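Long-range contacts in pyridine synthase TbtD (Thermobispora bispora, PDB 5WA4), which probably catalyses the formal [4+2] aza-cycloaddition that builds the pyridine ring of the thiopeptide antibiotic thiomuracin on a peptide substrate carrying a leader sequence: residues D23-F34 / Y152-S160; A162-D170 / L328-V338. One frame throughout, in Å; residues are numbered along the deposited sequence.

Contact 1: D23-F34 / Y152-S160; sequences DDLILDGVRPAF and YHALERVRS
Leu27 and Tyr152 interlock as knobs into holes where helix 22-35, which packs on the antiparallel sheet, meets the end of helix 135-159. The segment axes approach to 10.3 Å at 117°. Leu27 drops between Tyr152, Leu155, Glu156 and Arg159; its CD2 is 3.6 Å from Tyr152 CD1. Tyr152 in turn fills the space between Ile26, Leu27, Arg31 and Phe34. The Arg31 chain, bent at chi3 (69°), lies over the Tyr152 ring, with CD 3.5 Å from the centroid in a CH-pi contact, while CZ makes an off-centre cation-pi contact. Its guanidinium meets Glu156 OE1 edge-on in a salt bridge, Arg31 NH2 to Glu156 OE1 3.3 Å, with a weak bond from NH1 beside it.

At the margin of this apolar contact, Arg159 lays one face of its guanidinium on Leu27 CD1. Arg159 NH1 is held by Asp28 OD1 at 3.1 Å, nearly straight at 164°, from the syn side but well out of the carboxylate plane, and by Asp24 OD1 at 3.0 Å, tilted from the guanidinium plane. Two acids one turn apart thus share one nitrogen, and a weak bond from Arg159 NH2 to Glu156 joins everything into one network. Asp24 also pairs with Arg86, and Asp23 with Arg48 on the sheet. Interlocked apolar knobs rimmed by salt bridges are typical of a partly buried helix-helix crossing.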
loop_
_atom_site.group_PDB
_atom_site.type_symbol
_atom_site.label_atom_id
_atom_site.label_comp_id
_atom_site.label_asym_id
_atom_site.label_seq_id
_atom_site.Cartn_x
_atom_site.Cartn_y
_atom_site.Cartn_z
ATOM N N ASP E 23 1.994 -40.810 18.424
ATOM C CA ASP E 23 0.716 -41.549 18.259
ATOM C C ASP E 23 0.600 -42.703 19.271
ATOM O O ASP E 23 -0.501 -43.176 19.558
ATOM C CB ASP E 23 0.552 -42.110 16.824
ATOM C CG ASP E 23 0.028 -41.069 15.816
ATOM O OD1 ASP E 23 0.107 -39.858 16.089
ATOM O OD2 ASP E 23 -0.435 -41.449 14.716
ATOM N N ASP E 24 1.739 -43.157 19.805
ATOM C CA ASP E 24 1.757 -44.299 20.721
ATOM C C ASP E 24 1.553 -43.850 22.149
ATOM O O ASP E 24 0.849 -44.510 22.914
ATOM C CB ASP E 24 3.073 -45.091 20.614
ATOM C CG ASP E 24 3.049 -46.152 19.509
ATOM O OD1 ASP E 24 1.984 -46.784 19.271
ATOM O OD2 ASP E 24 4.116 -46.337 18.880
ATOM N N LEU E 25 2.185 -42.738 22.510
ATOM C CA LEU E 25 1.989 -42.149 23.829
ATOM C C LEU E 25 0.522 -41.814 24.038
ATOM O O LEU E 25 -0.007 -41.943 25.143
ATOM C CB LEU E 25 2.848 -40.895 24.000
ATOM C CG LEU E 25 2.493 -39.920 25.132
ATOM C CD1 LEU E 25 2.620 -40.542 26.508
ATOM C CD2 LEU E 25 3.380 -38.708 25.040
ATOM N N ILE E 26 -0.126 -41.380 22.960
ATOM C CA ILE E 26 -1.543 -41.056 22.998
ATOM C C ILE E 26 -2.322 -42.303 23.392
ATOM O O ILE E 26 -2.986 -42.317 24.434
ATOM C CB ILE E 26 -2.038 -40.482 21.626
ATOM C CG1 ILE E 26 -1.656 -39.004 21.496
ATOM C CG2 ILE E 26 -3.545 -40.635 21.450
ATOM C CD1 ILE E 26 -1.876 -38.448 20.114
ATOM N N LEU E 27 -2.187 -43.360 22.595
ATOM C CA LEU E 27 -3.014 -44.554 22.737
ATOM C C LEU E 27 -2.665 -45.453 23.926
ATOM O O LEU E 27 -3.549 -46.102 24.476
ATOM C CB LEU E 27 -2.934 -45.376 21.455
ATOM C CG LEU E 27 -3.378 -44.646 20.195
ATOM C CD1 LEU E 27 -3.252 -45.536 18.963
ATOM C CD2 LEU E 27 -4.797 -44.176 20.383
ATOM N N ASP E 28 -1.391 -45.509 24.309
ATOM C CA ASP E 28 -0.912 -46.515 25.269
ATOM C C ASP E 28 -0.626 -45.935 26.643
ATOM O O ASP E 28 -0.503 -46.666 27.626
ATOM C CB ASP E 28 0.363 -47.204 24.755
ATOM C CG ASP E 28 0.137 -48.004 23.475
ATOM O OD1 ASP E 28 -1.037 -48.234 23.102
ATOM O OD2 ASP E 28 1.150 -48.415 22.853
ATOM N N GLY E 29 -0.487 -44.617 26.704
ATOM C CA GLY E 29 -0.249 -43.944 27.965
ATOM C C GLY E 29 -1.375 -42.999 28.337
ATOM O O GLY E 29 -1.884 -43.051 29.455
ATOM N N VAL E 30 -1.787 -42.141 27.410
ATOM C CA VAL E 30 -2.701 -41.075 27.787
ATOM C C VAL E 30 -4.152 -41.556 27.834
ATOM O O VAL E 30 -4.840 -41.321 28.825
ATOM C CB VAL E 30 -2.571 -39.861 26.844
ATOM C CG1 VAL E 30 -3.695 -38.870 27.111
ATOM C CG2 VAL E 30 -1.216 -39.186 27.042
ATOM N N ARG E 31 -4.612 -42.237 26.788
ATOM C CA ARG E 31 -6.000 -42.713 26.757
ATOM C C ARG E 31 -6.372 -43.591 27.973
ATOM O O ARG E 31 -7.386 -43.325 28.623
ATOM C CB ARG E 31 -6.302 -43.469 25.450
ATOM C CG ARG E 31 -7.538 -44.356 25.534
ATOM C CD ARG E 31 -8.000 -44.894 24.179
ATOM N NE ARG E 31 -7.071 -45.866 23.617
ATOM C CZ ARG E 31 -7.371 -46.659 22.592
ATOM N NH1 ARG E 31 -8.592 -46.589 22.051
ATOM N NH2 ARG E 31 -6.464 -47.524 22.116
ATOM N N PRO E 32 -5.564 -44.626 28.291
ATOM C CA PRO E 32 -5.852 -45.372 29.526
ATOM C C PRO E 32 -5.992 -44.504 30.790
ATOM O O PRO E 32 -6.913 -44.735 31.567
ATOM C CB PRO E 32 -4.642 -46.299 29.653
ATOM C CG PRO E 32 -4.231 -46.547 28.254
ATOM C CD PRO E 32 -4.460 -45.253 27.532
ATOM N N ALA E 33 -5.099 -43.540 30.993
ATOM C CA ALA E 33 -5.181 -42.665 32.158
ATOM C C ALA E 33 -6.533 -41.952 32.186
ATOM O O ALA E 33 -7.120 -41.754 33.251
ATOM C CB ALA E 33 -4.043 -41.658 32.154
ATOM N N PHE E 34 -7.026 -41.597 31.000
ATOM C CA PHE E 34 -8.288 -40.880 30.849
ATOM C C PHE E 34 -9.473 -41.757 31.215
ATOM O O PHE E 34 -10.430 -41.284 31.833
ATOM C CB PHE E 34 -8.468 -40.362 29.414
ATOM C CG PHE E 34 -7.833 -39.017 29.153
ATOM C CD1 PHE E 34 -6.785 -38.551 29.940
ATOM C CD2 PHE E 34 -8.285 -38.225 28.106
ATOM C CE1 PHE E 34 -6.201 -37.311 29.691
ATOM C CE2 PHE E 34 -7.709 -36.991 27.847
ATOM C CZ PHE E 34 -6.664 -36.527 28.642
ATOM N N TYR E 152 -8.629 -41.268 18.785
ATOM C CA TYR E 152 -8.244 -42.669 18.972
ATOM C C TYR E 152 -8.565 -43.551 17.761
ATOM O O TYR E 152 -7.691 -44.249 17.222
ATOM C CB TYR E 152 -8.931 -43.239 20.196
ATOM C CG TYR E 152 -8.655 -42.482 21.464
ATOM C CD1 TYR E 152 -7.379 -42.042 21.761
ATOM C CD2 TYR E 152 -9.676 -42.207 22.377
ATOM C CE1 TYR E 152 -7.117 -41.345 22.932
ATOM C CE2 TYR E 152 -9.419 -41.516 23.559
ATOM C CZ TYR E 152 -8.139 -41.086 23.822
ATOM O OH TYR E 152 -7.854 -40.405 24.974
ATOM N N HIS E 153 -9.824 -43.499 17.340
ATOM C CA HIS E 153 -10.290 -44.196 16.145
ATOM C C HIS E 153 -9.375 -43.917 14.956
ATOM O O HIS E 153 -8.939 -44.844 14.278
ATOM C CB HIS E 153 -11.725 -43.779 15.826
ATOM C CG HIS E 153 -12.390 -44.613 14.775
ATOM N ND1 HIS E 153 -12.304 -44.323 13.428
ATOM C CD2 HIS E 153 -13.189 -45.702 14.874
ATOM C CE1 HIS E 153 -13.013 -45.203 12.744
ATOM N NE2 HIS E 153 -13.559 -46.053 13.597
ATOM N N ALA E 154 -9.065 -42.645 14.724
ATOM C CA ALA E 154 -8.187 -42.263 13.625
ATOM C C ALA E 154 -6.753 -42.770 13.832
ATOM O O ALA E 154 -6.109 -43.238 12.886
ATOM C CB ALA E 154 -8.193 -40.764 13.452
ATOM N N LEU E 155 -6.252 -42.681 15.060
ATOM C CA LEU E 155 -4.880 -43.085 15.319
ATOM C C LEU E 155 -4.777 -44.598 15.246
ATOM O O LEU E 155 -3.801 -45.115 14.720
ATOM C CB LEU E 155 -4.381 -42.575 16.679
ATOM C CG LEU E 155 -4.254 -41.041 16.727
ATOM C CD1 LEU E 155 -3.268 -40.553 17.781
ATOM C CD2 LEU E 155 -3.891 -40.463 15.363
ATOM N N GLU E 156 -5.775 -45.314 15.762
ATOM C CA GLU E 156 -5.684 -46.773 15.779
ATOM C C GLU E 156 -5.744 -47.286 14.344
ATOM O O GLU E 156 -5.101 -48.280 13.996
ATOM C CB GLU E 156 -6.774 -47.406 16.659
ATOM C CG GLU E 156 -6.541 -47.195 18.171
ATOM C CD GLU E 156 -6.878 -48.416 19.037
ATOM O OE1 GLU E 156 -8.061 -48.553 19.441
ATOM O OE2 GLU E 156 -5.958 -49.221 19.333
ATOM N N ARG E 157 -6.471 -46.582 13.494
ATOM C CA ARG E 157 -6.428 -46.889 12.076
ATOM C C ARG E 157 -5.067 -46.523 11.470
ATOM O O ARG E 157 -4.648 -47.080 10.462
ATOM C CB ARG E 157 -7.552 -46.162 11.348
ATOM C CG ARG E 157 -8.850 -46.924 11.357
ATOM C CD ARG E 157 -9.886 -46.200 10.569
ATOM N NE ARG E 157 -9.417 -45.888 9.223
ATOM C CZ ARG E 157 -9.442 -46.741 8.209
ATOM N NH1 ARG E 157 -9.907 -47.967 8.396
ATOM N NH2 ARG E 157 -9.014 -46.366 7.012
ATOM N N VAL E 158 -4.365 -45.588 12.092
ATOM C CA VAL E 158 -3.069 -45.174 11.578
ATOM C C VAL E 158 -2.002 -46.211 11.955
ATOM O O VAL E 158 -1.140 -46.567 11.138
ATOM C CB VAL E 158 -2.719 -43.756 12.094
ATOM C CG1 VAL E 158 -1.221 -43.605 12.431
ATOM C CG2 VAL E 158 -3.233 -42.686 11.096
ATOM N N ARG E 159 -2.102 -46.721 13.176
ATOM C CA ARG E 159 -1.154 -47.679 13.726
ATOM C C ARG E 159 -1.117 -48.990 12.902
ATOM O O ARG E 159 -0.159 -49.771 12.968
ATOM C CB ARG E 159 -1.522 -47.956 15.183
ATOM C CG ARG E 159 -0.567 -48.842 15.884
ATOM C CD ARG E 159 -0.404 -48.422 17.319
ATOM N NE ARG E 159 -1.578 -48.731 18.121
ATOM C CZ ARG E 159 -1.582 -48.681 19.452
ATOM N NH1 ARG E 159 -0.465 -48.343 20.105
ATOM N NH2 ARG E 159 -2.695 -48.975 20.127
ATOM N N SER E 160 -2.161 -49.209 12.110
ATOM C CA SER E 160 -2.260 -50.399 11.291
ATOM C C SER E 160 -2.081 -50.080 9.798
ATOM O O SER E 160 -2.420 -50.885 8.936
ATOM C CB SER E 160 -3.613 -51.100 11.533
ATOM O OG SER E 160 -4.678 -50.523 10.773
#

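Contact 2: A162-D170 / L328-V338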
loop_
_atom_site.group_PDB
_atom_site.type_symbol
_atom_site.label_atom_id
_atom_site.label_comp_id
_atom_site.label_asym_id
_atom_site.label_seq_id
_atom_site.Cartn_x
_atom_site.Cartn_y
_atom_site.Cartn_z
ATOM N N ALA E 162 -3.296 -47.491 7.801
ATOM C CA ALA E 162 -4.215 -46.633 7.061
ATOM C C ALA E 162 -3.556 -45.295 6.859
ATOM O O ALA E 162 -2.832 -44.813 7.720
ATOM C CB ALA E 162 -5.531 -46.469 7.771
ATOM N N SER E 163 -3.802 -44.715 5.697
ATOM C CA SER E 163 -3.211 -43.447 5.317
ATOM C C SER E 163 -3.858 -42.256 6.060
ATOM O O SER E 163 -5.010 -41.909 5.792
ATOM C CB SER E 163 -3.337 -43.296 3.795
ATOM O OG SER E 163 -3.276 -41.954 3.351
ATOM N N LEU E 164 -3.122 -41.648 6.994
ATOM C CA LEU E 164 -3.582 -40.436 7.685
ATOM C C LEU E 164 -4.129 -39.354 6.730
ATOM O O LEU E 164 -5.170 -38.752 7.027
ATOM C CB LEU E 164 -2.470 -39.828 8.547
ATOM C CG LEU E 164 -2.967 -38.572 9.259
ATOM C CD1 LEU E 164 -4.334 -38.855 9.966
ATOM C CD2 LEU E 164 -1.919 -38.037 10.239
ATOM N N PRO E 165 -3.449 -39.107 5.590
ATOM C CA PRO E 165 -4.066 -38.179 4.634
ATOM C C PRO E 165 -5.450 -38.587 4.180
ATOM O O PRO E 165 -6.243 -37.712 3.859
ATOM C CB PRO E 165 -3.086 -38.198 3.458
ATOM C CG PRO E 165 -1.789 -38.371 4.110
ATOM C CD PRO E 165 -2.039 -39.346 5.243
ATOM N N THR E 166 -5.734 -39.883 4.155
ATOM C CA THR E 166 -7.014 -40.378 3.647
ATOM C C THR E 166 -8.093 -40.171 4.695
ATOM O O THR E 166 -9.255 -39.968 4.366
ATOM C CB THR E 166 -6.945 -41.884 3.246
ATOM O OG1 THR E 166 -5.769 -42.113 2.462
ATOM C CG2 THR E 166 -8.185 -42.303 2.426
ATOM N N ILE E 167 -7.711 -40.232 5.959
ATOM C CA ILE E 167 -8.647 -39.861 6.995
ATOM C C ILE E 167 -8.972 -38.368 6.849
ATOM O O ILE E 167 -10.146 -37.981 6.787
ATOM C CB ILE E 167 -8.098 -40.165 8.386
ATOM C CG1 ILE E 167 -7.920 -41.687 8.536
ATOM C CG2 ILE E 167 -9.023 -39.567 9.452
ATOM C CD1 ILE E 167 -7.294 -42.149 9.869
ATOM N N ALA E 168 -7.930 -37.550 6.740
ATOM C CA ALA E 168 -8.101 -36.118 6.557
ATOM C C ALA E 168 -8.930 -35.805 5.320
ATOM O O ALA E 168 -9.757 -34.895 5.345
ATOM C CB ALA E 168 -6.786 -35.432 6.476
ATOM N N PHE E 169 -8.738 -36.550 4.241
ATOM C CA PHE E 169 -9.528 -36.274 3.049
ATOM C C PHE E 169 -11.011 -36.442 3.376
ATOM O O PHE E 169 -11.813 -35.549 3.098
ATOM C CB PHE E 169 -9.116 -37.183 1.895
ATOM C CG PHE E 169 -9.882 -36.940 0.612
ATOM C CD1 PHE E 169 -11.042 -37.651 0.333
ATOM C CD2 PHE E 169 -9.441 -36.010 -0.313
ATOM C CE1 PHE E 169 -11.746 -37.431 -0.849
ATOM C CE2 PHE E 169 -10.141 -35.796 -1.505
ATOM C CZ PHE E 169 -11.288 -36.511 -1.771
ATOM N N ASP E 170 -11.359 -37.574 3.992
ATOM C CA ASP E 170 -12.747 -37.871 4.344
ATOM C C ASP E 170 -13.347 -36.762 5.242
ATOM O O ASP E 170 -14.376 -36.174 4.897
ATOM C CB ASP E 170 -12.868 -39.238 5.047
ATOM C CG ASP E 170 -12.514 -40.441 4.143
ATOM O OD1 ASP E 170 -12.566 -40.333 2.903
ATOM O OD2 ASP E 170 -12.213 -41.527 4.699
ATOM N N LEU E 328 -4.201 -35.084 14.929
ATOM C CA LEU E 328 -3.960 -36.435 14.424
ATOM C C LEU E 328 -2.512 -36.635 13.950
ATOM O O LEU E 328 -2.075 -37.767 13.746
ATOM C CB LEU E 328 -4.912 -36.770 13.271
ATOM C CG LEU E 328 -6.422 -36.738 13.519
ATOM C CD1 LEU E 328 -7.181 -37.222 12.291
ATOM C CD2 LEU E 328 -6.802 -37.559 14.732
ATOM N N GLY E 329 -1.779 -35.542 13.757
ATOM C CA GLY E 329 -0.410 -35.621 13.295
ATOM C C GLY E 329 -0.171 -34.997 11.929
ATOM O O GLY E 329 0.982 -34.813 11.533
ATOM N N LEU E 330 -1.239 -34.677 11.204
ATOM C CA LEU E 330 -1.142 -34.076 9.864
ATOM C C LEU E 330 -0.287 -32.820 9.866
ATOM O O LEU E 330 -0.397 -31.979 10.757
ATOM C CB LEU E 330 -2.530 -33.736 9.311
ATOM C CG LEU E 330 -2.649 -33.838 7.795
ATOM C CD1 LEU E 330 -2.580 -35.309 7.383
ATOM C CD2 LEU E 330 -3.940 -33.222 7.282
ATOM N N THR E 331 0.588 -32.697 8.882
ATOM C CA THR E 331 1.444 -31.510 8.780
ATOM C C THR E 331 0.689 -30.488 7.961
ATOM O O THR E 331 -0.092 -30.874 7.085
ATOM C CB THR E 331 2.822 -31.831 8.112
ATOM O OG1 THR E 331 2.627 -32.223 6.741
ATOM C CG2 THR E 331 3.527 -32.944 8.855
ATOM N N PRO E 332 0.895 -29.195 8.240
ATOM C CA PRO E 332 0.206 -28.159 7.450
ATOM C C PRO E 332 0.272 -28.442 5.957
ATOM O O PRO E 332 -0.753 -28.315 5.278
ATOM C CB PRO E 332 0.961 -26.881 7.813
ATOM C CG PRO E 332 1.363 -27.111 9.235
ATOM C CD PRO E 332 1.607 -28.620 9.393
ATOM N N HIS E 333 1.434 -28.901 5.489
ATOM C CA HIS E 333 1.663 -29.228 4.087
ATOM C C HIS E 333 0.754 -30.351 3.637
ATOM O O HIS E 333 0.165 -30.303 2.550
ATOM C CB HIS E 333 3.128 -29.635 3.851
ATOM C CG HIS E 333 3.434 -29.953 2.426
ATOM N ND1 HIS E 333 3.667 -28.982 1.481
ATOM C CD2 HIS E 333 3.457 -31.134 1.762
ATOM C CE1 HIS E 333 3.852 -29.547 0.299
ATOM N NE2 HIS E 333 3.736 -30.855 0.449
ATOM N N GLN E 334 0.646 -31.382 4.465
ATOM C CA GLN E 334 -0.245 -32.479 4.115
ATOM C C GLN E 334 -1.686 -31.959 4.067
ATOM O O GLN E 334 -2.442 -32.304 3.152
ATOM C CB GLN E 334 -0.104 -33.642 5.099
ATOM C CG GLN E 334 1.201 -34.437 5.009
ATOM C CD GLN E 334 1.274 -35.558 6.041
ATOM O OE1 GLN E 334 1.308 -35.320 7.250
ATOM N NE2 GLN E 334 1.265 -36.797 5.559
ATOM N N ARG E 335 -2.057 -31.108 5.031
ATOM C CA ARG E 335 -3.405 -30.532 5.061
ATOM C C ARG E 335 -3.714 -29.760 3.786
ATOM O O ARG E 335 -4.749 -30.016 3.141
ATOM C CB ARG E 335 -3.596 -29.618 6.265
ATOM C CG ARG E 335 -5.091 -29.278 6.533
ATOM C CD ARG E 335 -5.255 -27.927 7.240
ATOM N NE ARG E 335 -4.238 -27.814 8.275
ATOM C CZ ARG E 335 -3.520 -26.722 8.494
ATOM N NH1 ARG E 335 -3.721 -25.640 7.757
ATOM N NH2 ARG E 335 -2.599 -26.714 9.455
ATOM N N PHE E 336 -2.819 -28.844 3.395
ATOM C CA PHE E 336 -3.038 -28.100 2.155
ATOM C C PHE E 336 -3.129 -29.007 0.929
ATOM O O PHE E 336 -3.935 -28.763 0.033
ATOM C CB PHE E 336 -1.964 -27.044 1.974
ATOM C CG PHE E 336 -1.994 -26.006 3.055
ATOM C CD1 PHE E 336 -3.154 -25.262 3.281
ATOM C CD2 PHE E 336 -0.908 -25.794 3.872
ATOM C CE1 PHE E 336 -3.217 -24.310 4.300
ATOM C CE2 PHE E 336 -0.961 -24.839 4.897
ATOM C CZ PHE E 336 -2.114 -24.099 5.111
ATOM N N LEU E 337 -2.353 -30.086 0.906
ATOM C CA LEU E 337 -2.411 -31.010 -0.219
ATOM C C LEU E 337 -3.747 -31.719 -0.268
ATOM O O LEU E 337 -4.381 -31.801 -1.331
ATOM C CB LEU E 337 -1.288 -32.037 -0.129
ATOM C CG LEU E 337 -1.370 -33.237 -1.067
ATOM C CD1 LEU E 337 -1.185 -32.766 -2.497
ATOM C CD2 LEU E 337 -0.347 -34.294 -0.656
ATOM N N VAL E 338 -4.179 -32.241 0.876
ATOM C CA VAL E 338 -5.516 -32.841 0.974
ATOM C C VAL E 338 -6.671 -31.884 0.548
ATOM O O VAL E 338 -7.547 -32.285 -0.226
ATOM C CB VAL E 338 -5.756 -33.361 2.389
ATOM C CG1 VAL E 338 -7.221 -33.589 2.635
ATOM C CG2 VAL E 338 -4.964 -34.644 2.591
#
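Leu164 and Leu330 lead an apolar contact between the first turns of helix 164-178 and both the turn after helix 307-328 and the start of helix 332-352; the axes of the segments 164-170 and 332-338 approach to 9.7 Å at 51°. Leu164 spreads its two branches: CD1 lies 4.0 Å from Leu328 CB, while CD2 rests on the backbone of the turn, 3.5 Å from Leu328 O. With CG opposite its own backbone nitrogen (chi1 -180°), Leu164 also brings CG to 3.8 Å from Leu330 CD1. The other branch of Leu330 reaches past it, CD2 lying 3.7 Å from Ala168 CB, where a small residue lets the leucine close in on the helix.

Val338 works against backbone as much as side chain. Valine, compact and branched at CB, suits this close approach: CG1 is 3.6 Å from Phe169 CA and CG2 touches Pro165. Gln334 NE2 lies 3.7 Å from Pro165 CG.

The polar bonds lie within each segment or go to other partners. Gly329, with positive phi (116°), ends the preceding helix in a Schellman motif, and Thr331 and Gln334 form a capping box that starts the next: Gln334 N donates to Thr331 OG1, and Thr331 N to Gln334 OE1 at 3.2 Å. On the first segment, Ser163 N bonds an acidic side chain of the bound peptide, whose apolar groups pack on Pro165, Phe169 and Leu337. With no hydrogen bond joining the two segments, their cohesion rests on apolar fit, while the capping box and Schellman motif give the turn and helix start their own bonds.

Contact 1 is partly buried and rimmed by charge, whereas contact 2 is buried and apolar; their centres lie about 17 Å apart. The first holds a helix of the sheet-bearing part against helix 135-159, and the second joins helices of the all-helical part. Helix 135-159 connects them: the next helix along the chain, after a short loop, is 164-178. Ala154 CB packs on Leu328 CD2, and Leu155 CD2 on Leu328 O. The difference is consistent with position: near solvent, arginines can cover leucine and tyrosine while pairing with acids, while nearer the centre of the chain aliphatic residues dominate. The bound peptide runs mainly beside contact 2, touching contact 1 through Arg157.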